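Local coordinates for MutT/nudix family protein (PDB 3GZ5) that regulates transcription of NAD metabolism genes in response to ADP-ribose, probably sensing the nucleotide through its Nudix domain and binding DNA through a winged helix domain, at residues N96-R101 with A142-Q147; V39-R44 with W53-G58. All coordinates share one frame; numbering follows the deposited sequence.

Contact 1 (N96-R101 with A142-Q147); sequences NSRDAR and AFDHLQ
R98 and F143 bring the two backbones to their closest, with CA atoms 6.3 Å apart; no backbone hydrogen bond joins them. N96-R101 is an irregular loop between strands 86-95 and 104-112, while A142-Q147 makes a type II' turn from A142 to H145 and runs into helix 145-162. D144 is at the N-cap position, but its carboxylate makes no capping bond and meets R98 instead. R98 grips D144 side-on: NE gives a nearly straight bond to D144 OD2 (2.9 Å, 164°), and R98 NH2 reaches D144 OD1 at 2.8 Å with a more bent one. The guanidinium and carboxylate planes stand 61° apart; NE meets OD2 from above the carboxylate plane, while NH2 comes to OD1 on the syn side, also somewhat out of plane. A bend at chi3 (-66°) turns the R98 guanidinium toward D144, and its remaining nitrogen, NH1, bonds S104 OG. The F143 side chain sets out toward the loop. R98 O lies at its ring edge, while D99 OD1, 3.5 Å from F143 CE1, and R101 NH2, 3.7 Å from F143 CZ, approach obliquely; F49 adds an edge-to-face ring. D99 OD2 takes the backbone N of R101 in an Asx turn (2.7 Å), and OD1 receives weak bonds from the R101 guanidinium. An alanine in place of R98 is likely to leave the D144 carboxylate without its counter-charge and S104 OG without this donor. The two-pronged ion pair, with NH1 held by S104, thus fixes the guanidinium's rotation and joins loop 96-101 to the helix start.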
ATOM      1  N   ASN B  96     -20.704   0.622   2.715  1.00 45.75           N
ATOM      2  CA  ASN B  96     -22.114   0.439   2.402  1.00 47.78           C
ATOM      3  C   ASN B  96     -22.758   1.698   1.814  1.00 49.54           C
ATOM      4  O   ASN B  96     -23.967   1.734   1.565  1.00 50.74           O
ATOM      5  CB  ASN B  96     -22.895  -0.085   3.633  1.00 47.74           C
ATOM      6  CG  ASN B  96     -22.956   0.913   4.800  1.00 47.31           C
ATOM      7  OD1 ASN B  96     -22.304   1.960   4.804  1.00 46.10           O
ATOM      8  ND2 ASN B  96     -23.758   0.572   5.809  1.00 48.93           N
ATOM      9  N   SER B  97     -21.929   2.704   1.554  1.00 50.77           N
ATOM     10  CA  SER B  97     -22.408   4.009   1.156  1.00 51.32           C
ATOM     11  C   SER B  97     -21.865   4.495  -0.188  1.00 51.85           C
ATOM     12  O   SER B  97     -22.478   5.350  -0.806  1.00 51.95           O
ATOM     13  CB  SER B  97     -22.045   5.018   2.231  1.00 51.41           C
ATOM     14  OG  SER B  97     -20.675   5.377   2.129  1.00 52.26           O
ATOM     15  N   ARG B  98     -20.719   3.977  -0.637  1.00 51.91           N
ATOM     16  CA  ARG B  98     -20.084   4.466  -1.869  1.00 52.02           C
ATOM     17  C   ARG B  98     -20.878   4.090  -3.118  1.00 52.66           C
ATOM     18  O   ARG B  98     -20.689   4.669  -4.184  1.00 52.57           O
ATOM     19  CB  ARG B  98     -18.621   3.970  -1.994  1.00 51.66           C
ATOM     20  CG  ARG B  98     -18.446   2.446  -2.095  1.00 50.00           C
ATOM     21  CD  ARG B  98     -16.953   2.018  -2.060  1.00 48.04           C
ATOM     22  NE  ARG B  98     -16.194   2.464  -3.231  1.00 45.88           N
ATOM     23  CZ  ARG B  98     -16.229   1.868  -4.417  1.00 46.41           C
ATOM     24  NH1 ARG B  98     -16.998   0.801  -4.604  1.00 49.62           N
ATOM     25  NH2 ARG B  98     -15.517   2.346  -5.424  1.00 43.80           N
ATOM     26  N   ASP B  99     -21.743   3.093  -2.988  1.00 53.36           N
ATOM     27  CA  ASP B  99     -22.481   2.589  -4.139  1.00 54.33           C
ATOM     28  C   ASP B  99     -23.932   2.316  -3.763  1.00 54.76           C
ATOM     29  O   ASP B  99     -24.234   1.686  -2.736  1.00 54.55           O
ATOM     30  CB  ASP B  99     -21.794   1.359  -4.742  1.00 54.40           C
ATOM     31  CG  ASP B  99     -22.508   0.822  -5.963  1.00 54.60           C
ATOM     32  OD1 ASP B  99     -21.831   0.221  -6.828  1.00 55.72           O
ATOM     33  OD2 ASP B  99     -23.742   0.981  -6.055  1.00 54.25           O
ATOM     34  N   ALA B 100     -24.817   2.831  -4.610  1.00 54.94           N
ATOM     35  CA  ALA B 100     -26.247   2.850  -4.348  1.00 54.94           C
ATOM     36  C   ALA B 100     -26.860   1.467  -4.478  1.00 54.57           C
ATOM     37  O   ALA B 100     -27.839   1.158  -3.802  1.00 54.92           O
ATOM     38  CB  ALA B 100     -26.941   3.842  -5.287  1.00 55.39           C
ATOM     39  N   ARG B 101     -26.275   0.637  -5.338  1.00 53.84           N
ATOM     40  CA  ARG B 101     -26.738  -0.732  -5.535  1.00 53.39           C
ATOM     41  C   ARG B 101     -26.513  -1.682  -4.361  1.00 53.20           C
ATOM     42  O   ARG B 101     -27.228  -2.688  -4.233  1.00 54.35           O
ATOM     43  CB  ARG B 101     -26.070  -1.345  -6.752  1.00 53.24           C
ATOM     44  CG  ARG B 101     -26.281  -0.591  -8.002  1.00 53.64           C
ATOM     45  CD  ARG B 101     -25.500  -1.253  -9.079  1.00 52.81           C
ATOM     46  NE  ARG B 101     -24.128  -0.784  -9.100  1.00 52.80           N
ATOM     47  CZ  ARG B 101     -23.255  -1.135 -10.039  1.00 54.84           C
ATOM     48  NH1 ARG B 101     -23.635  -1.954 -11.012  1.00 55.01           N
ATOM     49  NH2 ARG B 101     -22.006  -0.683 -10.011  1.00 53.48           N
ATOM     50  N   ALA B 142     -18.088   9.385 -11.688  1.00 56.19           N
ATOM     51  CA  ALA B 142     -18.843   8.281 -11.105  1.00 55.27           C
ATOM     52  C   ALA B 142     -18.290   7.879  -9.722  1.00 54.43           C
ATOM     53  O   ALA B 142     -17.084   7.981  -9.455  1.00 54.15           O
ATOM     54  CB  ALA B 142     -18.865   7.094 -12.052  1.00 55.23           C
ATOM     55  N   PHE B 143     -19.206   7.480  -8.848  1.00 53.07           N
ATOM     56  CA  PHE B 143     -18.909   6.919  -7.549  1.00 51.70           C
ATOM     57  C   PHE B 143     -17.948   7.786  -6.758  1.00 51.31           C
ATOM     58  O   PHE B 143     -18.170   8.998  -6.601  1.00 51.78           O
ATOM     59  CB  PHE B 143     -18.381   5.485  -7.688  1.00 51.69           C
ATOM     60  CG  PHE B 143     -19.271   4.570  -8.498  1.00 51.10           C
ATOM     61  CD1 PHE B 143     -20.376   3.949  -7.916  1.00 52.29           C
ATOM     62  CD2 PHE B 143     -18.983   4.295  -9.824  1.00 51.26           C
ATOM     63  CE1 PHE B 143     -21.197   3.081  -8.656  1.00 51.07           C
ATOM     64  CE2 PHE B 143     -19.798   3.430 -10.580  1.00 50.10           C
ATOM     65  CZ  PHE B 143     -20.901   2.818  -9.985  1.00 50.24           C
ATOM     66  N   ASP B 144     -16.891   7.163  -6.239  1.00 49.76           N
ATOM     67  CA  ASP B 144     -15.912   7.849  -5.405  1.00 47.57           C
ATOM     68  C   ASP B 144     -14.586   7.948  -6.156  1.00 47.18           C
ATOM     69  O   ASP B 144     -13.534   8.128  -5.536  1.00 47.42           O
ATOM     70  CB  ASP B 144     -15.731   7.113  -4.051  1.00 47.13           C
ATOM     71  CG  ASP B 144     -15.247   5.649  -4.215  1.00 46.22           C
ATOM     72  OD1 ASP B 144     -15.240   5.111  -5.346  1.00 41.09           O
ATOM     73  OD2 ASP B 144     -14.887   5.033  -3.198  1.00 46.02           O
ATOM     74  N   HIS B 145     -14.657   7.837  -7.479  1.00 45.97           N
ATOM     75  CA  HIS B 145     -13.484   7.777  -8.334  1.00 46.58           C
ATOM     76  C   HIS B 145     -12.574   9.021  -8.311  1.00 47.87           C
ATOM     77  O   HIS B 145     -11.350   8.907  -8.503  1.00 47.21           O
ATOM     78  CB  HIS B 145     -13.883   7.449  -9.763  1.00 45.67           C
ATOM     79  CG  HIS B 145     -14.391   6.055  -9.943  1.00 43.65           C
ATOM     80  ND1 HIS B 145     -14.650   5.522 -11.186  1.00 43.28           N
ATOM     81  CD2 HIS B 145     -14.705   5.089  -9.044  1.00 43.01           C
ATOM     82  CE1 HIS B 145     -15.103   4.289 -11.049  1.00 43.73           C
ATOM     83  NE2 HIS B 145     -15.130   3.996  -9.758  1.00 43.11           N
ATOM     84  N   LEU B 146     -13.159  10.190  -8.058  1.00 48.51           N
ATOM     85  CA  LEU B 146     -12.359  11.379  -7.847  1.00 49.75           C
ATOM     86  C   LEU B 146     -11.424  11.203  -6.657  1.00 49.87           C
ATOM     87  O   LEU B 146     -10.269  11.633  -6.691  1.00 50.03           O
ATOM     88  CB  LEU B 146     -13.229  12.626  -7.630  1.00 50.28           C
ATOM     89  CG  LEU B 146     -12.422  13.904  -7.330  1.00 51.38           C
ATOM     90  CD1 LEU B 146     -11.483  14.219  -8.497  1.00 50.09           C
ATOM     91  CD2 LEU B 146     -13.333  15.100  -7.025  1.00 53.54           C
ATOM     92  N   GLN B 147     -11.940  10.585  -5.605  1.00 50.06           N
ATOM     93  CA  GLN B 147     -11.196  10.376  -4.386  1.00 50.54           C
ATOM     94  C   GLN B 147     -10.061   9.364  -4.589  1.00 49.82           C
ATOM     95  O   GLN B 147      -8.963   9.553  -4.064  1.00 50.29           O
ATOM     96  CB  GLN B 147     -12.164   9.896  -3.311  1.00 51.79           C
ATOM     97  CG  GLN B 147     -11.701  10.070  -1.883  1.00 55.65           C
ATOM     98  CD  GLN B 147     -12.846   9.866  -0.905  1.00 61.85           C
ATOM     99  OE1 GLN B 147     -14.027   9.956  -1.285  1.00 64.77           O
ATOM    100  NE2 GLN B 147     -12.509   9.595   0.360  1.00 61.87           N
TER

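Contact 2 (V39-R44 with W53-G58); sequences VLLVQR and WGLPGG
V42 and G54 form the hydrogen-bonded pair of a short antiparallel ladder, in a β-hairpin of the Nudix fold that joins strand 36-43 to strand 53-54. Two backbone bonds make the pairing: V42 N to G54 O at 2.8 Å, and G54 N to V42 O at 2.9 Å. Next along, Q43 and W53 are a non-hydrogen-bonded pair with CA atoms only 4.3 Å apart, and W53 CA makes a CA-H...O contact to V42 O.

Apolar packing continues past the ladder, where the chain turns off through L55 and P56. V42 CG2 rests on P56 CB (3.8 Å); with CG2 anti to the carbonyl carbon, this methyl is the branch that meets the proline ring. L40 CD2 lies 4.4 Å from P56 CG, and L76 of helix 68-80 also packs on P56. L41 splits its contacts, CB against W53 CE3 and CD2 against L55 CD2 (4.1 Å).

The aromatic interaction occupies the Q43 and W53 side of the strands. Q43 CG lies over the indole face, 3.6 Å from W53 CE2, and the amide continues along it, the planes 9° apart, while NE2 bonds G51 O in the hairpin loop. W53 also meets W131 edge-to-face, and its side chain is about 7 Å from the bound sodium ion. Nearer the backbone on the face that Q43 covers, Q43 CB sits 3.6 Å from the centroid of the W53 six-membered ring, just 1° off the ring normal: a CH-pi contact squarely over the face.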
ATOM      1  N   VAL B  39      -4.879  11.495 -17.059  1.00 51.26           N
ATOM      2  CA  VAL B  39      -5.465  10.279 -16.467  1.00 51.29           C
ATOM      3  C   VAL B  39      -6.456   9.668 -17.472  1.00 51.44           C
ATOM      4  O   VAL B  39      -7.233  10.401 -18.110  1.00 51.45           O
ATOM      5  CB  VAL B  39      -6.054  10.558 -15.036  1.00 51.20           C
ATOM      6  CG1 VAL B  39      -7.047  11.699 -15.065  1.00 51.77           C
ATOM      7  CG2 VAL B  39      -6.688   9.318 -14.408  1.00 49.55           C
ATOM      8  N   LEU B  40      -6.364   8.356 -17.683  1.00 50.92           N
ATOM      9  CA  LEU B  40      -7.257   7.668 -18.618  1.00 51.42           C
ATOM     10  C   LEU B  40      -8.639   7.457 -18.012  1.00 51.79           C
ATOM     11  O   LEU B  40      -8.758   6.880 -16.937  1.00 51.80           O
ATOM     12  CB  LEU B  40      -6.703   6.312 -19.061  1.00 51.27           C
ATOM     13  CG  LEU B  40      -7.522   5.700 -20.213  1.00 52.30           C
ATOM     14  CD1 LEU B  40      -7.182   6.382 -21.543  1.00 51.50           C
ATOM     15  CD2 LEU B  40      -7.299   4.213 -20.333  1.00 52.96           C
ATOM     16  N   LEU B  41      -9.674   7.942 -18.700  1.00 52.22           N
ATOM     17  CA  LEU B  41     -11.054   7.814 -18.220  1.00 52.66           C
ATOM     18  C   LEU B  41     -11.969   7.163 -19.248  1.00 53.69           C
ATOM     19  O   LEU B  41     -11.678   7.141 -20.451  1.00 53.06           O
ATOM     20  CB  LEU B  41     -11.617   9.148 -17.743  1.00 52.57           C
ATOM     21  CG  LEU B  41     -11.000   9.804 -16.506  1.00 51.26           C
ATOM     22  CD1 LEU B  41     -11.851  10.998 -16.131  1.00 52.34           C
ATOM     23  CD2 LEU B  41     -10.846   8.872 -15.297  1.00 50.37           C
ATOM     24  N   VAL B  42     -13.052   6.583 -18.733  1.00 54.91           N
ATOM     25  CA  VAL B  42     -13.975   5.752 -19.500  1.00 55.49           C
ATOM     26  C   VAL B  42     -15.362   6.253 -19.167  1.00 56.48           C
ATOM     27  O   VAL B  42     -15.688   6.484 -17.994  1.00 56.32           O
ATOM     28  CB  VAL B  42     -13.845   4.236 -19.120  1.00 55.67           C
ATOM     29  CG1 VAL B  42     -14.879   3.366 -19.861  1.00 54.63           C
ATOM     30  CG2 VAL B  42     -12.440   3.732 -19.393  1.00 54.16           C
ATOM     31  N   GLN B  43     -16.166   6.473 -20.203  1.00 57.84           N
ATOM     32  CA  GLN B  43     -17.515   6.967 -19.991  1.00 59.59           C
ATOM     33  C   GLN B  43     -18.453   5.798 -19.703  1.00 60.61           C
ATOM     34  O   GLN B  43     -18.436   4.794 -20.425  1.00 59.46           O
ATOM     35  CB  GLN B  43     -18.008   7.769 -21.193  1.00 59.53           C
ATOM     36  CG  GLN B  43     -18.949   8.861 -20.777  1.00 59.91           C
ATOM     37  CD  GLN B  43     -19.677   9.527 -21.934  1.00 61.36           C
ATOM     38  OE1 GLN B  43     -19.549   9.131 -23.107  1.00 59.96           O
ATOM     39  NE2 GLN B  43     -20.463  10.539 -21.602  1.00 61.31           N
ATOM     40  N   ARG B  44     -19.254   5.947 -18.648  1.00 62.41           N
ATOM     41  CA  ARG B  44     -20.167   4.890 -18.207  1.00 64.82           C
ATOM     42  C   ARG B  44     -21.404   4.742 -19.103  1.00 66.10           C
ATOM     43  O   ARG B  44     -22.345   5.554 -19.040  1.00 66.23           O
ATOM     44  CB  ARG B  44     -20.601   5.115 -16.757  1.00 64.96           C
ATOM     45  CG  ARG B  44     -19.528   4.867 -15.721  1.00 65.33           C
ATOM     46  CD  ARG B  44     -20.166   4.428 -14.423  1.00 68.27           C
ATOM     47  NE  ARG B  44     -20.681   3.061 -14.537  1.00 70.28           N
ATOM     48  CZ  ARG B  44     -21.618   2.543 -13.753  1.00 71.18           C
ATOM     49  NH1 ARG B  44     -22.027   1.295 -13.937  1.00 71.42           N
ATOM     50  NH2 ARG B  44     -22.164   3.276 -12.801  1.00 71.87           N
ATOM     51  N   TRP B  53     -18.101  10.114 -16.436  1.00 59.67           N
ATOM     52  CA  TRP B  53     -16.768   9.535 -16.621  1.00 57.67           C
ATOM     53  C   TRP B  53     -16.268   8.904 -15.338  1.00 55.96           C
ATOM     54  O   TRP B  53     -16.616   9.329 -14.241  1.00 56.16           O
ATOM     55  CB  TRP B  53     -15.763  10.555 -17.165  1.00 58.11           C
ATOM     56  CG  TRP B  53     -16.114  10.995 -18.544  1.00 57.79           C
ATOM     57  CD1 TRP B  53     -17.025  11.956 -18.877  1.00 57.85           C
ATOM     58  CD2 TRP B  53     -15.600  10.480 -19.779  1.00 58.11           C
ATOM     59  NE1 TRP B  53     -17.112  12.073 -20.240  1.00 59.23           N
ATOM     60  CE2 TRP B  53     -16.243  11.190 -20.824  1.00 58.35           C
ATOM     61  CE3 TRP B  53     -14.654   9.501 -20.108  1.00 58.20           C
ATOM     62  CZ2 TRP B  53     -15.975  10.950 -22.173  1.00 57.98           C
ATOM     63  CZ3 TRP B  53     -14.374   9.264 -21.456  1.00 57.73           C
ATOM     64  CH2 TRP B  53     -15.042   9.987 -22.473  1.00 58.96           C
ATOM     65  N   GLY B  54     -15.463   7.865 -15.492  1.00 54.27           N
ATOM     66  CA  GLY B  54     -14.904   7.165 -14.343  1.00 51.66           C
ATOM     67  C   GLY B  54     -13.737   6.306 -14.762  1.00 49.49           C
ATOM     68  O   GLY B  54     -13.425   6.181 -15.944  1.00 48.83           O
ATOM     69  N   LEU B  55     -13.108   5.700 -13.765  1.00 48.51           N
ATOM     70  CA  LEU B  55     -11.943   4.840 -13.966  1.00 47.21           C
ATOM     71  C   LEU B  55     -12.267   3.629 -14.829  1.00 46.34           C
ATOM     72  O   LEU B  55     -13.384   3.076 -14.746  1.00 46.02           O
ATOM     73  CB  LEU B  55     -11.408   4.372 -12.608  1.00 46.77           C
ATOM     74  CG  LEU B  55     -11.068   5.465 -11.593  1.00 46.09           C
ATOM     75  CD1 LEU B  55     -10.626   4.882 -10.245  1.00 42.72           C
ATOM     76  CD2 LEU B  55     -10.013   6.381 -12.175  1.00 44.23           C
ATOM     77  N   PRO B  56     -11.291   3.185 -15.644  1.00 45.73           N
ATOM     78  CA  PRO B  56     -11.419   1.855 -16.236  1.00 45.19           C
ATOM     79  C   PRO B  56     -11.380   0.824 -15.101  1.00 45.25           C
ATOM     80  O   PRO B  56     -10.692   1.041 -14.085  1.00 44.98           O
ATOM     81  CB  PRO B  56     -10.189   1.738 -17.138  1.00 45.20           C
ATOM     82  CG  PRO B  56      -9.252   2.787 -16.656  1.00 45.60           C
ATOM     83  CD  PRO B  56     -10.042   3.864 -16.032  1.00 45.30           C
ATOM     84  N   GLY B  57     -12.146  -0.252 -15.256  1.00 44.44           N
ATOM     85  CA  GLY B  57     -12.277  -1.247 -14.213  1.00 44.46           C
ATOM     86  C   GLY B  57     -13.568  -2.030 -14.328  1.00 44.38           C
ATOM     87  O   GLY B  57     -14.353  -1.801 -15.245  1.00 44.62           O
ATOM     88  N   GLY B  58     -13.785  -2.954 -13.398  1.00 43.61           N
ATOM     89  CA  GLY B  58     -14.985  -3.780 -13.393  1.00 43.76           C
ATOM     90  C   GLY B  58     -14.756  -5.154 -12.787  1.00 43.93           C
ATOM     91  O   GLY B  58     -13.863  -5.341 -11.959  1.00 43.26           O
TER

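Overall arrangement
From the N terminus, strand 22-33 leads into strand 36-43, and contact 2 comes first: it closes the short loop between V39-R44 and W53-G58. The chain then passes through helix 68-80 and strand 86-95 before contact 1 opens, whose longer excursion of 40 residues ends at the start of helix 145-162. The two are therefore in series, neither nesting nor crossing, yet their centres lie 13 Å apart and they touch. A142 N probably bonds W53 O, and H145 ND1 probably bonds L55 N. Together the contacts link the hairpin in the sheet, the turn before helix 145-162 and the loop 96-101, all within the Nudix domain.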